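Local coordinates for Her-1 protein (Caenorhabditis elegans, PDB 1SZH) that dictates male development, inhibits the function of tra-2a and probably acts directly in cell signalling during sex determination, at residues K12-K17 against K53-V58; G34-C39 against L97-S102; V74-F79 against K124-C129. The protein carries 2 engineered substitutions. All coordinates share one frame; numbering follows the deposited sequence.

How the contacts relate
The three contacts run across this strand-free protein, about half of it helix. Contact 1 joins helix 8-18 to helix 47-59. Contact 2 lies nearest the chain's centre and joins the loop after helix 24-33 to the loop after helix 85-97. Contact 3 joins a 3-10 segment to helix 120-134. The centres of contacts 1 and 2 are about 12 Å apart, those of 2 and 3 about 19 Å. Contacts 1 and 3 lie on opposite sides of the chain's centre, about 27 Å apart between centres, and do not touch. Along the chain, contact 2 alternates with each of the others. Leu55 on Ile37 and Pro101, and Met98 on Cys76 and Phe126, pack the regions together.

Contact 1 (K12-K17 against K53-V58)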
ATOM      1  N   LYS A  12       6.312 -16.079   9.341  1.00 19.05           N
ATOM      2  CA  LYS A  12       5.843 -16.560  10.633  1.00 20.21           C
ATOM      3  C   LYS A  12       6.347 -15.649  11.751  1.00 16.99           C
ATOM      4  O   LYS A  12       5.622 -15.371  12.700  1.00 21.66           O
ATOM      5  CB  LYS A  12       6.307 -18.009  10.873  1.00 23.35           C
ATOM      6  CG  LYS A  12       5.607 -19.014   9.970  1.00 29.55           C
ATOM      7  CD  LYS A  12       5.947 -20.459  10.336  1.00 31.96           C
ATOM      8  CE  LYS A  12       5.386 -20.803  11.704  1.00 40.80           C
ATOM      9  NZ  LYS A  12       5.459 -22.258  12.033  1.00 51.51           N
ATOM     10  N   ASP A  13       7.581 -15.160  11.626  1.00 20.83           N
ATOM     11  CA  ASP A  13       8.135 -14.275  12.650  1.00 22.62           C
ATOM     12  C   ASP A  13       7.365 -12.955  12.688  1.00 20.60           C
ATOM     13  O   ASP A  13       7.056 -12.435  13.766  1.00 19.91           O
ATOM     14  CB  ASP A  13       9.611 -14.003  12.379  1.00 19.67           C
ATOM     15  CG  ASP A  13      10.273 -13.196  13.497  1.00 29.31           C
ATOM     16  OD1 ASP A  13      10.875 -12.149  13.193  1.00 30.24           O
ATOM     17  OD2 ASP A  13      10.192 -13.616  14.674  1.00 31.94           O
ATOM     18  N   ALA A  14       7.045 -12.414  11.512  1.00 20.32           N
ATOM     19  CA  ALA A  14       6.295 -11.149  11.459  1.00 15.84           C
ATOM     20  C   ALA A  14       4.905 -11.337  12.081  1.00 15.63           C
ATOM     21  O   ALA A  14       4.430 -10.473  12.813  1.00 16.48           O
ATOM     22  CB  ALA A  14       6.168 -10.670  10.012  1.00 15.99           C
ATOM     23  N   ALA A  15       4.246 -12.452  11.759  1.00 16.69           N
ATOM     24  CA  ALA A  15       2.930 -12.714  12.313  1.00 15.92           C
ATOM     25  C   ALA A  15       2.994 -12.800  13.844  1.00 18.07           C
ATOM     26  O   ALA A  15       2.148 -12.242  14.541  1.00 19.15           O
ATOM     27  CB  ALA A  15       2.349 -14.013  11.727  1.00 19.31           C
ATOM     28  N   GLU A  16       4.010 -13.489  14.349  1.00 20.59           N
ATOM     29  CA  GLU A  16       4.180 -13.653  15.798  1.00 19.77           C
ATOM     30  C   GLU A  16       4.427 -12.328  16.520  1.00 19.74           C
ATOM     31  O   GLU A  16       3.964 -12.128  17.650  1.00 24.38           O
ATOM     32  CB  GLU A  16       5.350 -14.606  16.069  1.00 26.43           C
ATOM     33  CG  GLU A  16       5.103 -16.032  15.575  1.00 38.39           C
ATOM     34  CD  GLU A  16       6.392 -16.806  15.324  1.00 50.29           C
ATOM     35  OE1 GLU A  16       7.451 -16.386  15.839  1.00 62.04           O
ATOM     36  OE2 GLU A  16       6.344 -17.842  14.618  1.00 54.03           O
ATOM     37  N   LYS A  17       5.148 -11.423  15.876  1.00 19.25           N
ATOM     38  CA  LYS A  17       5.477 -10.138  16.474  1.00 18.45           C
ATOM     39  C   LYS A  17       4.410  -9.080  16.322  1.00 21.86           C
ATOM     40  O   LYS A  17       4.350  -8.130  17.094  1.00 21.98           O
ATOM     41  CB  LYS A  17       6.770  -9.592  15.852  1.00 19.18           C
ATOM     42  CG  LYS A  17       8.003 -10.437  16.190  1.00 20.98           C
ATOM     43  CD  LYS A  17       9.245  -9.929  15.510  1.00 23.55           C
ATOM     44  CE  LYS A  17      10.478 -10.698  16.027  1.00 32.13           C
ATOM     45  NZ  LYS A  17      11.720 -10.281  15.324  1.00 33.30           N
ATOM     46  N   LYS A  53       2.166  -1.549   9.554  1.00 14.53           N
ATOM     47  CA  LYS A  53       3.479  -0.962   9.788  1.00 15.35           C
ATOM     48  C   LYS A  53       4.395  -1.934  10.511  1.00 14.71           C
ATOM     49  O   LYS A  53       5.576  -2.049  10.169  1.00 15.37           O
ATOM     50  CB  LYS A  53       3.309   0.331  10.586  1.00 15.62           C
ATOM     51  CG  LYS A  53       2.507   1.353   9.807  1.00 13.96           C
ATOM     52  CD  LYS A  53       2.314   2.631  10.576  1.00 20.47           C
ATOM     53  CE  LYS A  53       1.570   3.657   9.730  1.00 22.31           C
ATOM     54  NZ  LYS A  53       1.430   4.974  10.430  1.00 27.61           N
ATOM     55  N   CYS A  54       3.847  -2.655  11.482  1.00 15.21           N
ATOM     56  CA  CYS A  54       4.634  -3.645  12.216  1.00 16.38           C
ATOM     57  C   CYS A  54       5.124  -4.731  11.228  1.00 16.79           C
ATOM     58  O   CYS A  54       6.304  -5.104  11.222  1.00 15.28           O
ATOM     59  CB  CYS A  54       3.761  -4.239  13.320  1.00 14.63           C
ATOM     60  SG  CYS A  54       4.579  -5.430  14.415  1.00 21.53           S
ATOM     61  N   LEU A  55       4.218  -5.262  10.402  1.00 14.26           N
ATOM     62  CA  LEU A  55       4.612  -6.290   9.450  1.00 12.60           C
ATOM     63  C   LEU A  55       5.686  -5.802   8.478  1.00 14.71           C
ATOM     64  O   LEU A  55       6.659  -6.502   8.212  1.00 16.11           O
ATOM     65  CB  LEU A  55       3.389  -6.827   8.674  1.00 14.05           C
ATOM     66  CG  LEU A  55       2.377  -7.582   9.544  1.00 14.53           C
ATOM     67  CD1 LEU A  55       1.177  -7.941   8.646  1.00 14.14           C
ATOM     68  CD2 LEU A  55       2.974  -8.850  10.128  1.00 14.25           C
ATOM     69  N   GLN A  56       5.517  -4.602   7.938  1.00 13.88           N
ATOM     70  CA  GLN A  56       6.520  -4.077   7.016  1.00 15.41           C
ATOM     71  C   GLN A  56       7.902  -3.974   7.677  1.00 14.41           C
ATOM     72  O   GLN A  56       8.922  -4.309   7.072  1.00 17.33           O
ATOM     73  CB  GLN A  56       6.097  -2.699   6.521  1.00 16.03           C
ATOM     74  CG  GLN A  56       4.951  -2.743   5.525  1.00 14.75           C
ATOM     75  CD  GLN A  56       5.343  -2.102   4.201  1.00 15.36           C
ATOM     76  OE1 GLN A  56       5.785  -0.954   4.157  1.00 16.46           O
ATOM     77  NE2 GLN A  56       5.165  -2.836   3.112  1.00 17.60           N
ATOM     78  N   ASN A  57       7.901  -3.521   8.927  1.00 16.19           N
ATOM     79  CA  ASN A  57       9.145  -3.357   9.667  1.00 16.71           C
ATOM     80  C   ASN A  57       9.845  -4.695   9.897  1.00 19.95           C
ATOM     81  O   ASN A  57      11.076  -4.751   9.879  1.00 24.87           O
ATOM     82  CB  ASN A  57       8.880  -2.627  10.997  1.00 17.42           C
ATOM     83  CG  ASN A  57       8.685  -1.121  10.817  1.00 21.91           C
ATOM     84  OD1 ASN A  57       8.454  -0.388  11.793  1.00 24.33           O
ATOM     85  ND2 ASN A  57       8.767  -0.651   9.574  1.00 17.93           N
ATOM     86  N   VAL A  58       9.093  -5.781  10.102  1.00 16.47           N
ATOM     87  CA  VAL A  58       9.751  -7.079  10.298  1.00 16.39           C
ATOM     88  C   VAL A  58      10.147  -7.704   8.956  1.00 19.77           C
ATOM     89  O   VAL A  58      11.290  -8.107   8.762  1.00 21.25           O
ATOM     90  CB  VAL A  58       8.853  -8.073  11.074  1.00 19.57           C
ATOM     91  CG1 VAL A  58       9.564  -9.431  11.198  1.00 20.39           C
ATOM     92  CG2 VAL A  58       8.509  -7.527  12.429  1.00 18.39           C
TER
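Val58 and Ala14 face each other where helix 8-18 meets helix 47-59. Their CA atoms are 5.5 Å apart, a spacing that the small alanine permits. The two short helical segments run roughly antiparallel, at 143°, and their axes come within 9.0 Å. Val58 uses both of its methyl groups. With CG1 anti to the backbone N (chi1 178°), that branch lies against CA and CB of Ala14, 3.8 Å from the CB. It also meets Asp13 OD1 at 3.6 Å, the two side chains crossing at about a right angle. The other branch, CG2, touches the aliphatic part of Lys17, 4.0 Å from its CD.

The lysine chain is extended beyond CG and stretches out from the helix, leaning back towards Asp13. NZ forms a salt bridge at 3.0 Å with Asp13 OD1, which accepts through its syn lone pair. The bridge spans one helical turn and ties the lysine end down while its CD rests on the valine. Leu55 has CG anti to the carbonyl carbon (chi1 -66°), which brings the end of the side chain closer to helix 8-18 than its CB bond alone would suggest. One branch reaches across: its CD2 touches the CB of Ala14 and sits 3.5 Å from the carbonyl oxygen of that residue. Cys54 SG lies near the backbone of Lys17, 3.8 Å from its O.

Cys54 is also joined to Cys18 by a disulfide, so the same two helices are linked covalently beside the apolar contact. Helix 24-33 packs against both partners: Ala15 touches Ile28 and Met31, and Leu55 touches Met31.

Contact 2 (G34-C39 against L97-S102); sequences GTPIRC and LMTSPS
Gly34 meets Ser102 and Ser100 at the end of helix 24-33. It has positive phi and is the C' residue of a Schellman motif that ends the helix. Its CA lies 3.5 Å from Ser102 OG. That hydroxyl also hydrogen-bonds to Met31 O, in the last turn of the same helix. Gly34 O lies 3.3 Å from Ser100 OG. Thr35 turns its side chain away and takes part through its backbone. Its carbonyl oxygen accepts from a water that in turn accepts from Ser102 N. Thr35 C lies 3.2 Å from Ser100 OG. The Ser100 hydroxyl bonds to Asn96 O.

Pro36 packs its ring on Thr99 and Ser100. Its CG is 3.3 Å from Thr99 OG1, and its CD is 3.4 Å from Ser100 OG. Thr99 has chi1 of 53°, which sets OG1 between the backbone N and the carbonyl carbon. There OG1 bonds to Lys95 O and Asn96 O and also touches the proline ring. Pro36 CA makes a CA-H...O contact with Thr99 O at 3.3 Å. Ile37 N donates to a second water, which donates to that same oxygen. CG1 and CD1 of Ile37 both touch CG of Pro101, each at 4.0 Å. Replacing Pro101 with a glycine would probably leave these two isoleucine carbons without their apolar partner and open a gap beside Tyr52 and Ile30.

Leu97 to Ser100 form a type I turn at the end of helix 85-97. The hydroxyl hydrogens of the second loop are spent on nearby backbone carbonyls. The loops meet by carbon-oxygen contacts, one apolar pair and two bridging waters that link backbone polar groups.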
ATOM      1  N   GLY A  34      -0.270 -11.764  -0.449  1.00 13.56           N
ATOM      2  CA  GLY A  34      -0.031 -10.399  -0.850  1.00 14.27           C
ATOM      3  C   GLY A  34      -1.311  -9.573  -0.883  1.00 13.98           C
ATOM      4  O   GLY A  34      -1.583  -8.904  -1.872  1.00 18.25           O
ATOM      5  N   THR A  35      -2.097  -9.628   0.187  1.00 14.25           N
ATOM      6  CA  THR A  35      -3.349  -8.870   0.254  1.00 13.23           C
ATOM      7  C   THR A  35      -3.374  -7.980   1.498  1.00 16.07           C
ATOM      8  O   THR A  35      -2.498  -8.071   2.371  1.00 15.81           O
ATOM      9  CB  THR A  35      -4.567  -9.828   0.320  1.00 19.82           C
ATOM     10  OG1 THR A  35      -4.477 -10.649   1.499  1.00 23.15           O
ATOM     11  CG2 THR A  35      -4.589 -10.713  -0.901  1.00 20.82           C
ATOM     12  N   PRO A  36      -4.384  -7.101   1.600  1.00 16.22           N
ATOM     13  CA  PRO A  36      -4.482  -6.225   2.768  1.00 15.02           C
ATOM     14  C   PRO A  36      -4.828  -7.015   4.020  1.00 16.10           C
ATOM     15  O   PRO A  36      -5.346  -8.136   3.960  1.00 18.71           O
ATOM     16  CB  PRO A  36      -5.618  -5.268   2.406  1.00 19.65           C
ATOM     17  CG  PRO A  36      -5.566  -5.218   0.905  1.00 18.37           C
ATOM     18  CD  PRO A  36      -5.283  -6.657   0.519  1.00 16.12           C
ATOM     19  N   ILE A  37      -4.568  -6.408   5.169  1.00 17.06           N
ATOM     20  CA  ILE A  37      -4.883  -7.032   6.446  1.00 17.47           C
ATOM     21  C   ILE A  37      -6.380  -6.873   6.773  1.00 27.05           C
ATOM     22  O   ILE A  37      -6.908  -5.759   6.795  1.00 24.67           O
ATOM     23  CB  ILE A  37      -4.107  -6.360   7.605  1.00 18.91           C
ATOM     24  CG1 ILE A  37      -2.601  -6.506   7.395  1.00 24.12           C
ATOM     25  CG2 ILE A  37      -4.547  -6.970   8.946  1.00 19.86           C
ATOM     26  CD1 ILE A  37      -1.755  -5.504   8.197  1.00 19.85           C
ATOM     27  N   ARG A  38      -7.071  -7.977   7.010  1.00 25.84           N
ATOM     28  CA  ARG A  38      -8.473  -7.898   7.422  1.00 30.80           C
ATOM     29  C   ARG A  38      -8.392  -8.565   8.797  1.00 25.98           C
ATOM     30  O   ARG A  38      -8.195  -7.896   9.824  1.00 33.64           O
ATOM     31  CB  ARG A  38      -9.350  -8.645   6.414  1.00 36.27           C
ATOM     32  CG  ARG A  38      -9.360  -7.904   5.064  1.00 46.25           C
ATOM     33  CD  ARG A  38     -10.379  -8.430   4.058  1.00 60.04           C
ATOM     34  NE  ARG A  38     -10.388  -7.600   2.851  1.00 63.98           N
ATOM     35  CZ  ARG A  38     -11.138  -7.827   1.774  1.00 67.56           C
ATOM     36  NH1 ARG A  38     -11.960  -8.872   1.733  1.00 61.90           N
ATOM     37  NH2 ARG A  38     -11.062  -7.007   0.729  1.00 66.33           N
ATOM     38  N   CYS A  39      -8.535  -9.872   8.824  1.00 24.44           N
ATOM     39  CA  CYS A  39      -8.337 -10.617  10.037  1.00 20.40           C
ATOM     40  C   CYS A  39      -9.195 -10.353  11.264  1.00 21.24           C
ATOM     41  O   CYS A  39      -8.800 -10.711  12.374  1.00 25.00           O
ATOM     42  CB  CYS A  39      -6.847 -10.503  10.394  1.00 21.74           C
ATOM     43  SG  CYS A  39      -5.790 -11.017   9.016  1.00 24.40           S
ATOM     44  N   LEU A  97      -2.944  -2.859  -3.661  1.00 12.51           N
ATOM     45  CA  LEU A  97      -1.495  -3.047  -3.581  1.00 12.12           C
ATOM     46  C   LEU A  97      -0.886  -2.214  -2.470  1.00 13.25           C
ATOM     47  O   LEU A  97      -0.053  -2.703  -1.700  1.00 14.31           O
ATOM     48  CB  LEU A  97      -0.827  -2.644  -4.911  1.00 13.41           C
ATOM     49  CG  LEU A  97      -1.059  -3.577  -6.098  1.00 14.16           C
ATOM     50  CD1 LEU A  97      -0.674  -2.861  -7.409  1.00 16.31           C
ATOM     51  CD2 LEU A  97      -0.251  -4.837  -5.895  1.00 16.83           C
ATOM     52  N   MET A  98      -1.299  -0.957  -2.381  1.00 12.34           N
ATOM     53  CA  MET A  98      -0.698  -0.045  -1.410  1.00 11.64           C
ATOM     54  C   MET A  98      -1.076  -0.298   0.029  1.00 14.26           C
ATOM     55  O   MET A  98      -0.558   0.364   0.928  1.00 16.27           O
ATOM     56  CB  MET A  98      -1.016   1.408  -1.802  1.00 12.12           C
ATOM     57  CG  MET A  98      -0.417   1.807  -3.172  1.00 14.36           C
ATOM     58  SD  MET A  98       1.400   2.007  -3.154  1.00 15.62           S
ATOM     59  CE  MET A  98       1.560   3.627  -2.348  1.00 15.29           C
ATOM     60  N   THR A  99      -1.985  -1.243   0.257  1.00 13.76           N
ATOM     61  CA  THR A  99      -2.353  -1.590   1.624  1.00 13.20           C
ATOM     62  C   THR A  99      -1.999  -3.065   1.932  1.00 14.17           C
ATOM     63  O   THR A  99      -2.439  -3.610   2.941  1.00 14.64           O
ATOM     64  CB  THR A  99      -3.867  -1.337   1.898  1.00 15.25           C
ATOM     65  OG1 THR A  99      -4.657  -2.000   0.899  1.00 15.09           O
ATOM     66  CG2 THR A  99      -4.176   0.160   1.881  1.00 17.65           C
ATOM     67  N   SER A 100      -1.194  -3.691   1.059  1.00 13.82           N
ATOM     68  CA  SER A 100      -0.771  -5.097   1.206  1.00 12.76           C
ATOM     69  C   SER A 100       0.654  -5.042   1.790  1.00 12.71           C
ATOM     70  O   SER A 100       1.620  -4.822   1.074  1.00 14.09           O
ATOM     71  CB  SER A 100      -0.796  -5.792  -0.160  1.00 12.82           C
ATOM     72  OG  SER A 100      -2.142  -5.868  -0.614  1.00 16.25           O
ATOM     73  N   PRO A 101       0.792  -5.276   3.102  1.00 13.32           N
ATOM     74  CA  PRO A 101       2.128  -5.191   3.710  1.00 14.46           C
ATOM     75  C   PRO A 101       3.259  -6.050   3.195  1.00 14.99           C
ATOM     76  O   PRO A 101       4.428  -5.643   3.305  1.00 15.65           O
ATOM     77  CB  PRO A 101       1.850  -5.424   5.196  1.00 13.26           C
ATOM     78  CG  PRO A 101       0.686  -6.385   5.175  1.00 14.02           C
ATOM     79  CD  PRO A 101      -0.199  -5.766   4.079  1.00 13.59           C
ATOM     80  N   SER A 102       2.946  -7.212   2.616  1.00 12.40           N
ATOM     81  CA  SER A 102       4.033  -8.062   2.137  1.00 13.91           C
ATOM     82  C   SER A 102       4.486  -7.827   0.699  1.00 16.12           C
ATOM     83  O   SER A 102       5.404  -8.502   0.224  1.00 17.24           O
ATOM     84  CB  SER A 102       3.656  -9.530   2.299  1.00 14.91           C
ATOM     85  OG  SER A 102       2.566  -9.854   1.452  1.00 14.01           O
TER
HETATM   86  O   HOH W   1       0.269  -8.312   2.131  1.00 14.73           O
HETATM   87  O   HOH W   2      -3.481  -3.685   5.360  1.00 17.57           O

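Contact 3 (V74-F79 against K124-C129)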
ATOM      1  N   VAL A  74      -3.519   6.789  -0.088  1.00 18.10           N
ATOM      2  CA  VAL A  74      -4.544   7.785  -0.423  1.00 17.51           C
ATOM      3  C   VAL A  74      -4.282   8.406  -1.803  1.00 18.66           C
ATOM      4  O   VAL A  74      -5.197   8.902  -2.459  1.00 20.97           O
ATOM      5  CB  VAL A  74      -4.611   8.899   0.649  1.00 23.42           C
ATOM      6  CG1 VAL A  74      -4.801   8.296   2.047  1.00 27.55           C
ATOM      7  CG2 VAL A  74      -3.372   9.734   0.597  1.00 33.60           C
ATOM      8  N   CYS A  75      -3.043   8.341  -2.261  1.00 14.97           N
ATOM      9  CA  CYS A  75      -2.675   8.905  -3.563  1.00 14.43           C
ATOM     10  C   CYS A  75      -3.310   8.148  -4.727  1.00 17.72           C
ATOM     11  O   CYS A  75      -3.451   8.654  -5.846  1.00 16.55           O
ATOM     12  CB  CYS A  75      -1.158   8.891  -3.713  1.00 14.70           C
ATOM     13  SG  CYS A  75      -0.277   9.842  -2.459  1.00 18.22           S
ATOM     14  N   CYS A  76      -3.698   6.911  -4.462  1.00 17.36           N
ATOM     15  CA  CYS A  76      -4.298   6.071  -5.488  1.00 17.85           C
ATOM     16  C   CYS A  76      -5.574   6.653  -6.112  1.00 19.04           C
ATOM     17  O   CYS A  76      -5.919   6.308  -7.245  1.00 17.43           O
ATOM     18  CB  CYS A  76      -4.648   4.719  -4.876  1.00 15.29           C
ATOM     19  SG  CYS A  76      -3.263   3.692  -4.419  1.00 20.03           S
ATOM     20  N   SER A  77      -6.271   7.510  -5.373  1.00 18.68           N
ATOM     21  CA  SER A  77      -7.512   8.091  -5.850  1.00 21.88           C
ATOM     22  C   SER A  77      -7.349   8.840  -7.151  1.00 21.88           C
ATOM     23  O   SER A  77      -8.314   8.997  -7.903  1.00 20.48           O
ATOM     24  CB  SER A  77      -8.095   9.031  -4.791  1.00 26.20           C
ATOM     25  OG  SER A  77      -8.455   8.278  -3.648  1.00 31.10           O
ATOM     26  N   VAL A  78      -6.129   9.278  -7.441  1.00 18.19           N
ATOM     27  CA  VAL A  78      -5.937  10.044  -8.670  1.00 21.82           C
ATOM     28  C   VAL A  78      -6.222   9.269  -9.946  1.00 22.89           C
ATOM     29  O   VAL A  78      -6.584   9.849 -10.960  1.00 21.96           O
ATOM     30  CB  VAL A  78      -4.519  10.642  -8.777  1.00 22.15           C
ATOM     31  CG1 VAL A  78      -3.490   9.590  -9.163  1.00 24.41           C
ATOM     32  CG2 VAL A  78      -4.529  11.770  -9.792  1.00 27.82           C
ATOM     33  N   PHE A  79      -6.080   7.949  -9.909  1.00 18.53           N
ATOM     34  CA  PHE A  79      -6.292   7.170 -11.117  1.00 15.31           C
ATOM     35  C   PHE A  79      -7.730   7.126 -11.583  1.00 20.70           C
ATOM     36  O   PHE A  79      -7.987   6.893 -12.764  1.00 24.46           O
ATOM     37  CB  PHE A  79      -5.742   5.771 -10.916  1.00 17.57           C
ATOM     38  CG  PHE A  79      -4.260   5.743 -10.776  1.00 14.92           C
ATOM     39  CD1 PHE A  79      -3.674   5.415  -9.545  1.00 15.09           C
ATOM     40  CD2 PHE A  79      -3.443   6.112 -11.844  1.00 17.40           C
ATOM     41  CE1 PHE A  79      -2.290   5.451  -9.395  1.00 13.59           C
ATOM     42  CE2 PHE A  79      -2.059   6.150 -11.707  1.00 16.20           C
ATOM     43  CZ  PHE A  79      -1.479   5.823 -10.475  1.00 16.11           C
ATOM     44  N   LYS A 124       2.251  10.229 -12.929  1.00 20.53           N
ATOM     45  CA  LYS A 124       3.169  11.256 -12.433  1.00 18.05           C
ATOM     46  C   LYS A 124       2.538  11.988 -11.256  1.00 17.30           C
ATOM     47  O   LYS A 124       3.241  12.351 -10.307  1.00 20.04           O
ATOM     48  CB  LYS A 124       3.524  12.238 -13.553  1.00 23.02           C
ATOM     49  CG  LYS A 124       4.406  11.616 -14.620  1.00 32.15           C
ATOM     50  CD  LYS A 124       4.802  12.630 -15.694  1.00 42.60           C
ATOM     51  CE  LYS A 124       5.751  12.005 -16.715  1.00 54.04           C
ATOM     52  NZ  LYS A 124       6.087  12.927 -17.846  1.00 61.77           N
ATOM     53  N   CYS A 125       1.230  12.201 -11.298  1.00 19.25           N
ATOM     54  CA  CYS A 125       0.541  12.868 -10.193  1.00 20.55           C
ATOM     55  C   CYS A 125       0.577  11.963  -8.948  1.00 19.49           C
ATOM     56  O   CYS A 125       0.778  12.423  -7.830  1.00 18.49           O
ATOM     57  CB  CYS A 125      -0.896  13.159 -10.580  1.00 20.85           C
ATOM     58  SG  CYS A 125      -1.860  14.000  -9.345  1.00 31.41           S
ATOM     59  N   PHE A 126       0.386  10.663  -9.153  1.00 16.86           N
ATOM     60  CA  PHE A 126       0.436   9.707  -8.054  1.00 15.60           C
ATOM     61  C   PHE A 126       1.819   9.806  -7.388  1.00 16.93           C
ATOM     62  O   PHE A 126       1.938   9.839  -6.160  1.00 16.14           O
ATOM     63  CB  PHE A 126       0.204   8.282  -8.627  1.00 12.42           C
ATOM     64  CG  PHE A 126       0.518   7.146  -7.657  1.00 11.87           C
ATOM     65  CD1 PHE A 126      -0.354   6.835  -6.614  1.00 14.52           C
ATOM     66  CD2 PHE A 126       1.678   6.394  -7.809  1.00 16.44           C
ATOM     67  CE1 PHE A 126      -0.070   5.777  -5.720  1.00 14.53           C
ATOM     68  CE2 PHE A 126       1.981   5.318  -6.923  1.00 19.50           C
ATOM     69  CZ  PHE A 126       1.110   5.015  -5.878  1.00 16.24           C
ATOM     70  N   GLU A 127       2.866   9.855  -8.201  1.00 16.01           N
ATOM     71  CA  GLU A 127       4.208   9.935  -7.650  1.00 20.55           C
ATOM     72  C   GLU A 127       4.418  11.279  -6.950  1.00 17.36           C
ATOM     73  O   GLU A 127       5.059  11.334  -5.900  1.00 18.11           O
ATOM     74  CB  GLU A 127       5.242   9.716  -8.753  1.00 25.39           C
ATOM     75  CG  GLU A 127       5.305   8.259  -9.266  1.00 23.87           C
ATOM     76  CD  GLU A 127       6.074   7.314  -8.341  1.00 43.60           C
ATOM     77  OE1 GLU A 127       5.640   7.087  -7.186  1.00 37.80           O
ATOM     78  OE2 GLU A 127       7.124   6.787  -8.773  1.00 49.28           O
ATOM     79  N   LYS A 128       3.863  12.342  -7.518  1.00 16.84           N
ATOM     80  CA  LYS A 128       4.005  13.669  -6.888  1.00 17.69           C
ATOM     81  C   LYS A 128       3.289  13.688  -5.530  1.00 21.21           C
ATOM     82  O   LYS A 128       3.773  14.254  -4.549  1.00 19.27           O
ATOM     83  CB  LYS A 128       3.454  14.747  -7.826  1.00 20.55           C
ATOM     84  CG  LYS A 128       3.554  16.183  -7.292  1.00 27.33           C
ATOM     85  CD  LYS A 128       3.260  17.157  -8.432  1.00 33.35           C
ATOM     86  CE  LYS A 128       3.676  18.576  -8.091  1.00 40.95           C
ATOM     87  NZ  LYS A 128       3.478  19.456  -9.277  1.00 38.47           N
ATOM     88  N   CYS A 129       2.112  13.081  -5.463  1.00 17.17           N
ATOM     89  CA  CYS A 129       1.378  12.991  -4.216  1.00 14.07           C
ATOM     90  C   CYS A 129       2.250  12.273  -3.172  1.00 15.97           C
ATOM     91  O   CYS A 129       2.294  12.693  -2.022  1.00 14.65           O
ATOM     92  CB  CYS A 129       0.068  12.215  -4.469  1.00 16.00           C
ATOM     93  SG  CYS A 129      -0.973  11.887  -3.062  1.00 19.27           S
TER
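The rings of Phe79 and Phe126 meet obliquely, with centroids 5.3 Å apart and planes at 42°. One face of the Phe79 ring carries CG1 of Val78, which stands over its centre, 4.1 Å above the plane. The far end of this ring reaches the base of the other phenylalanine, with Phe79 CZ 3.5 Å from Phe126 CB. At the edge of the Phe126 ring, in its plane, lie the backbone C of Cys75 and N of Cys76. Cys75 CB comes in obliquely, 3.6 Å from Phe126 CD1. The sulfur of Cys76 makes a sulfur-aromatic contact with the Phe126 ring, 5.3 Å from its centroid and well off the normal. Phe126 CG is anti to the backbone N (chi1 168°), which carries the ring across to the backbone of Cys75 and Cys76.

These side chains join an extended 3-10 helix, of which 74-79 is part, to helix 120-134. The 3-10 segment shows its i to i+3 bonds from Val78 N to Cys75 O and from Phe79 N to Cys76 O. A disulfide fastens the two together: Cys75 SG and Cys129 SG are 2.2 Å apart, with chi3 of -78°. Cys129 reaches over with SG anti to its own backbone N.

The methyls of Val78 go different ways. CG1, besides the Phe79 ring, lies 4.0 Å from Phe126 CB, and CG2 is 3.5 Å from Cys125 SG. Further disulfides link Cys125 to Cys148 and Cys76 to Cys94 of helix 85-97. Helix 105-115 adds Ile112, which touches both phenylalanines, and Leu109, which touches Phe126.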